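Local coordinates for probable adhesion protein (Pseudomonas aeruginosa PAO1, PDB 6R3Z) that probably captures divalent metal ions such as ferrous iron in the periplasm for uptake, as a solute-binding protein of a transport system, at residues 43-48 with 71-76; 51-56 with 80-85. All coordinates share one frame; numbering follows the deposited sequence.

Overall arrangement
Both contacts lie in the N-terminal half of the chain, with centres about 11 Å apart. After H41 the chain runs through 43-48 into helix 47-53, then through 51-56 into strand 58-61, on to helix 68-76 and through 80-85 into strand 84-86. Contact 1 closes a loop of 22 residues by laying the lead-in to helix 47-53 on helix 68-76; contact 2 closes one of 23 by joining the exit of helix 47-53 to the approach of strand 84-86. The loops cross instead of nesting, since their segments alternate. They meet where M73 packs on I53 and I74 on I82, tying both helices to the edge of the N-terminal parallel sheet, strand 84-86.

Contact 1: 43-48 with 71-76; sequences YEPRAE and ERMIAS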
loop_
_atom_site.group_PDB
_atom_site.type_symbol
_atom_site.label_atom_id
_atom_site.label_comp_id
_atom_site.label_asym_id
_atom_site.label_seq_id
_atom_site.Cartn_x
_atom_site.Cartn_y
_atom_site.Cartn_z
ATOM N N TYR A 43 11.638 1.256 10.219
ATOM C CA TYR A 43 11.579 2.456 11.049
ATOM C C TYR A 43 11.365 2.184 12.529
ATOM O O TYR A 43 10.408 1.501 12.918
ATOM C CB TYR A 43 10.497 3.448 10.545
ATOM C CG TYR A 43 10.328 4.636 11.476
ATOM C CD1 TYR A 43 11.148 5.758 11.364
ATOM C CD2 TYR A 43 9.367 4.624 12.489
ATOM C CE1 TYR A 43 11.016 6.840 12.234
ATOM C CE2 TYR A 43 9.236 5.690 13.373
ATOM C CZ TYR A 43 10.077 6.790 13.255
ATOM O OH TYR A 43 9.946 7.839 14.132
ATOM N N GLU A 44 12.229 2.784 13.351
ATOM C CA GLU A 44 12.148 2.727 14.805
ATOM C C GLU A 44 11.818 4.130 15.337
ATOM O O GLU A 44 12.501 5.089 14.954
ATOM C CB GLU A 44 13.466 2.209 15.411
ATOM C CG GLU A 44 13.311 0.852 16.069
ATOM C CD GLU A 44 14.157 -0.248 15.459
ATOM O OE1 GLU A 44 15.400 -0.194 15.606
ATOM O OE2 GLU A 44 13.575 -1.171 14.844
ATOM N N PRO A 45 10.778 4.278 16.207
ATOM C CA PRO A 45 10.442 5.621 16.742
ATOM C C PRO A 45 11.631 6.452 17.246
ATOM O O PRO A 45 12.462 5.953 18.001
ATOM C CB PRO A 45 9.444 5.327 17.871
ATOM C CG PRO A 45 8.826 4.005 17.510
ATOM C CD PRO A 45 9.879 3.231 16.751
ATOM N N ARG A 46 11.721 7.704 16.771
ATOM C CA ARG A 46 12.727 8.707 17.141
ATOM C C ARG A 46 12.030 9.772 17.986
ATOM O O ARG A 46 10.879 10.126 17.681
ATOM C CB ARG A 46 13.325 9.401 15.894
ATOM C CG ARG A 46 13.872 8.482 14.789
ATOM C CD ARG A 46 14.559 9.258 13.666
ATOM N NE ARG A 46 13.732 10.356 13.140
ATOM C CZ ARG A 46 14.212 11.462 12.575
ATOM N NH1 ARG A 46 15.524 11.625 12.424
ATOM N NH2 ARG A 46 13.386 12.419 12.170
ATOM N N ALA A 47 12.738 10.331 18.998
ATOM C CA ALA A 47 12.207 11.381 19.878
ATOM C C ALA A 47 11.684 12.571 19.056
ATOM O O ALA A 47 10.597 13.068 19.336
ATOM C CB ALA A 47 13.277 11.844 20.869
ATOM N N GLU A 48 12.417 12.951 17.979
ATOM C CA GLU A 48 12.104 14.064 17.079
ATOM C C GLU A 48 10.706 13.888 16.449
ATOM O O GLU A 48 9.933 14.853 16.331
ATOM C CB GLU A 48 13.190 14.138 15.984
ATOM C CG GLU A 48 13.080 15.345 15.066
ATOM C CD GLU A 48 13.700 16.644 15.555
ATOM O OE1 GLU A 48 14.099 16.744 16.740
ATOM O OE2 GLU A 48 13.778 17.580 14.730
ATOM N N GLU A 71 1.143 3.699 16.619
ATOM C CA GLU A 71 0.450 3.529 17.908
ATOM C C GLU A 71 1.429 3.671 19.076
ATOM O O GLU A 71 1.073 4.251 20.101
ATOM C CB GLU A 71 -0.237 2.162 18.000
ATOM C CG GLU A 71 -1.458 1.999 17.106
ATOM C CD GLU A 71 -2.008 0.584 17.148
ATOM O OE1 GLU A 71 -2.395 0.123 18.246
ATOM O OE2 GLU A 71 -2.034 -0.073 16.084
ATOM N N ARG A 72 2.666 3.133 18.917
ATOM C CA ARG A 72 3.703 3.222 19.948
ATOM C C ARG A 72 4.156 4.685 20.098
ATOM O O ARG A 72 4.291 5.179 21.224
ATOM C CB ARG A 72 4.891 2.295 19.624
ATOM C CG ARG A 72 4.557 0.806 19.728
ATOM C CD ARG A 72 5.795 -0.075 19.575
ATOM N NE ARG A 72 6.138 -0.328 18.169
ATOM C CZ ARG A 72 5.666 -1.339 17.439
ATOM N NH1 ARG A 72 6.039 -1.483 16.175
ATOM N NH2 ARG A 72 4.808 -2.208 17.968
ATOM N N MET A 73 4.325 5.392 18.960
ATOM C CA MET A 73 4.710 6.806 18.953
ATOM C C MET A 73 3.658 7.647 19.680
ATOM O O MET A 73 4.029 8.506 20.480
ATOM C CB MET A 73 4.894 7.326 17.516
ATOM C CG MET A 73 6.107 6.774 16.795
ATOM S SD MET A 73 6.041 7.219 15.034
ATOM C CE MET A 73 6.340 9.005 15.110
ATOM N N ILE A 74 2.342 7.401 19.398
ATOM C CA ILE A 74 1.231 8.128 20.040
ATOM C C ILE A 74 1.244 7.891 21.569
ATOM O O ILE A 74 1.085 8.843 22.346
ATOM C CB ILE A 74 -0.128 7.742 19.386
ATOM C CG1 ILE A 74 -0.196 8.324 17.945
ATOM C CG2 ILE A 74 -1.335 8.211 20.244
ATOM C CD1 ILE A 74 -1.280 7.710 17.035
ATOM N N ALA A 75 1.457 6.624 21.982
ATOM C CA ALA A 75 1.495 6.230 23.396
ATOM C C ALA A 75 2.618 6.942 24.172
ATOM O O ALA A 75 2.445 7.251 25.358
ATOM C CB ALA A 75 1.656 4.713 23.501
ATOM N N SER A 76 3.745 7.224 23.482
ATOM C CA SER A 76 4.955 7.880 24.012
ATOM C C SER A 76 4.928 9.414 23.907
ATOM O O SER A 76 5.824 10.079 24.435
ATOM C CB SER A 76 6.196 7.339 23.301
ATOM O OG SER A 76 6.344 5.938 23.473
#
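M73 reaches from helix 68-76 to the loop leading into helix 47-53 and packs against both Y43 and P45. The dense part of the contact is this trio. With CG anti to its carbonyl carbon (chi1 -70°), the methionine sends CG to P45, 3.8 Å from CB of the proline. The extended chain brings SD up to the phenol, and the bend at chi3 (70°) turns the methyl CE toward Y43 OH. M73 SD lies 3.9 Å from Y43 CE2 and 5.2 Å from the ring centroid, 70° off the ring normal, an oblique Met-aromatic contact. M73 CE ends 3.9 Å from Y43 OH. A flexible, polarisable methionine suits this place because one side chain can follow both a proline ring and a phenol.

The phenol is fixed at its polar end too: the backbone N of R46, the N-cap residue of helix 47-53, donates to Y43 OH over 3.2 Å, and the hydroxyl also bonds to D49. F69 meets the tyrosine ring edge-to-face. Toward solvent the packing thins out: P45 packs CB and CG on M73 but as a whole is only partly buried, and exposed R72 marks the loose side, its CB stopping 4.8 Å from P45 CG. Apolar and sulfur-aromatic packing therefore joins the two segments, with no hydrogen bond between them, while the hydroxyl's bonds hold Y43 in place, about 7 Å by side chain from the metal ligand H41.

Contact 2: 51-56 with 80-85; sequences KRIGTL and PGIPVI
I82 drives its CD1 methyl into the I53-L56 turn, where it meets I53 and L56. It is the central residue here, contributing more than half of the 121 Å² buried between the segments. CG1 stands anti to the backbone N (chi1 -164°); with chi2 extended as well, the branch reaches out at full length and presents its terminal methyl. That methyl lies 3.7 Å from L56 CB and 3.5 Å from L56 O, touching the leucine at the root of its side chain and at its carbonyl. An isoleucine suits the place because its second branch, CG2, faces another neighbour and packs on I74 of helix 68-76.

I53 gives a looser second wall. Its CG2 is 4.3 Å from I82 CD1, and its backbone O, 3.9 Å from the same methyl, accepts a hydrogen bond from L56 N. This bond closes a type I beta turn from I53 to L56, bringing both apolar residues to I82 across a short piece of chain. T55 OG1 adds a 2.9 Å bond to R52 O in the carbonyl plane, and T55 N donates to the same oxygen, so two donors from T55 grip R52 O. L56 O, which the methyl touches, accepts a hydrogen bond from NZ of K79.

Beyond the contact, I53 also packs on M73, while I82 touches V59. Backbone hydrogen bonds pairing P83 with V59, and I85 with V59 and L61, then set the following chain at the edge of the sheet. Connecting helices and turns that send apolar side chains onto a parallel sheet of strand order 2-1-3-4 are in keeping with the alpha/beta lobes of metal-binding solute-binding proteins of family 9.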
loop_
_atom_site.group_PDB
_atom_site.type_symbol
_atom_site.label_atom_id
_atom_site.label_comp_id
_atom_site.label_asym_id
_atom_site.label_seq_id
_atom_site.Cartn_x
_atom_site.Cartn_y
_atom_site.Cartn_z
ATOM N N LYS A 51 7.794 13.913 19.209
ATOM C CA LYS A 51 7.548 15.313 19.594
ATOM C C LYS A 51 6.486 15.952 18.695
ATOM O O LYS A 51 5.624 16.666 19.201
ATOM C CB LYS A 51 8.859 16.135 19.557
ATOM C CG LYS A 51 8.729 17.572 20.069
ATOM C CD LYS A 51 8.426 17.671 21.571
ATOM C CE LYS A 51 8.227 19.097 22.029
ATOM N NZ LYS A 51 9.478 19.899 21.936
ATOM N N ARG A 52 6.540 15.662 17.378
ATOM C CA ARG A 52 5.637 16.206 16.345
ATOM C C ARG A 52 4.156 15.922 16.579
ATOM O O ARG A 52 3.307 16.746 16.219
ATOM C CB ARG A 52 6.046 15.693 14.965
ATOM C CG ARG A 52 7.079 16.577 14.303
ATOM C CD ARG A 52 6.951 16.541 12.791
ATOM N NE ARG A 52 7.488 15.303 12.222
ATOM C CZ ARG A 52 8.769 15.106 11.921
ATOM N NH1 ARG A 52 9.667 16.061 12.139
ATOM N NH2 ARG A 52 9.162 13.955 11.396
ATOM N N ILE A 53 3.847 14.763 17.185
ATOM C CA ILE A 53 2.471 14.337 17.481
ATOM C C ILE A 53 1.753 15.360 18.389
ATOM O O ILE A 53 0.570 15.625 18.182
ATOM C CB ILE A 53 2.436 12.873 18.004
ATOM C CG1 ILE A 53 2.861 11.912 16.870
ATOM C CG2 ILE A 53 1.048 12.486 18.558
ATOM C CD1 ILE A 53 3.205 10.504 17.274
ATOM N N GLY A 54 2.494 15.972 19.316
ATOM C CA GLY A 54 1.976 17.008 20.208
ATOM C C GLY A 54 1.382 18.230 19.522
ATOM O O GLY A 54 0.606 18.952 20.145
ATOM N N THR A 55 1.703 18.453 18.220
ATOM C CA THR A 55 1.194 19.594 17.444
ATOM C C THR A 55 -0.011 19.204 16.538
ATOM O O THR A 55 -0.550 20.058 15.825
ATOM C CB THR A 55 2.338 20.261 16.629
ATOM O OG1 THR A 55 2.663 19.452 15.493
ATOM C CG2 THR A 55 3.604 20.534 17.469
ATOM N N LEU A 56 -0.425 17.929 16.574
ATOM C CA LEU A 56 -1.511 17.403 15.732
ATOM C C LEU A 56 -2.870 17.371 16.407
ATOM O O LEU A 56 -2.951 17.381 17.634
ATOM C CB LEU A 56 -1.160 15.992 15.203
ATOM C CG LEU A 56 0.211 15.789 14.552
ATOM C CD1 LEU A 56 0.407 14.346 14.153
ATOM C CD2 LEU A 56 0.389 16.682 13.362
ATOM N N PRO A 80 -1.332 11.130 24.165
ATOM C CA PRO A 80 -1.670 9.710 23.979
ATOM C C PRO A 80 -3.140 9.468 23.667
ATOM O O PRO A 80 -3.464 8.417 23.134
ATOM C CB PRO A 80 -1.263 9.065 25.315
ATOM C CG PRO A 80 -1.331 10.170 26.297
ATOM C CD PRO A 80 -0.897 11.394 25.558
ATOM N N GLY A 81 -4.004 10.431 24.016
ATOM C CA GLY A 81 -5.439 10.332 23.772
ATOM C C GLY A 81 -5.893 11.043 22.509
ATOM O O GLY A 81 -7.094 11.274 22.328
ATOM N N ILE A 82 -4.939 11.389 21.618
ATOM C CA ILE A 82 -5.229 12.071 20.358
ATOM C C ILE A 82 -6.263 11.265 19.526
ATOM O O ILE A 82 -6.143 10.039 19.441
ATOM C CB ILE A 82 -3.910 12.362 19.543
ATOM C CG1 ILE A 82 -4.140 13.416 18.430
ATOM C CG2 ILE A 82 -3.274 11.075 18.965
ATOM C CD1 ILE A 82 -2.881 13.907 17.737
ATOM N N PRO A 83 -7.269 11.920 18.895
ATOM C CA PRO A 83 -8.193 11.164 18.036
ATOM C C PRO A 83 -7.448 10.396 16.930
ATOM O O PRO A 83 -6.450 10.867 16.369
ATOM C CB PRO A 83 -9.104 12.251 17.454
ATOM C CG PRO A 83 -9.061 13.361 18.473
ATOM C CD PRO A 83 -7.621 13.357 18.924
ATOM N N VAL A 84 -7.922 9.182 16.653
ATOM C CA VAL A 84 -7.312 8.322 15.658
ATOM C C VAL A 84 -8.385 7.860 14.682
ATOM O O VAL A 84 -9.473 7.423 15.093
ATOM C CB VAL A 84 -6.577 7.149 16.361
ATOM C CG1 VAL A 84 -6.502 5.908 15.486
ATOM C CG2 VAL A 84 -5.190 7.575 16.857
ATOM N N ILE A 85 -8.087 7.997 13.392
ATOM C CA ILE A 85 -8.990 7.519 12.346
ATOM C C ILE A 85 -8.500 6.169 11.864
ATOM O O ILE A 85 -7.394 6.063 11.304
ATOM C CB ILE A 85 -9.161 8.539 11.186
ATOM C CG1 ILE A 85 -9.876 9.811 11.689
ATOM C CG2 ILE A 85 -9.892 7.901 9.986
ATOM C CD1 ILE A 85 -9.845 10.987 10.666
#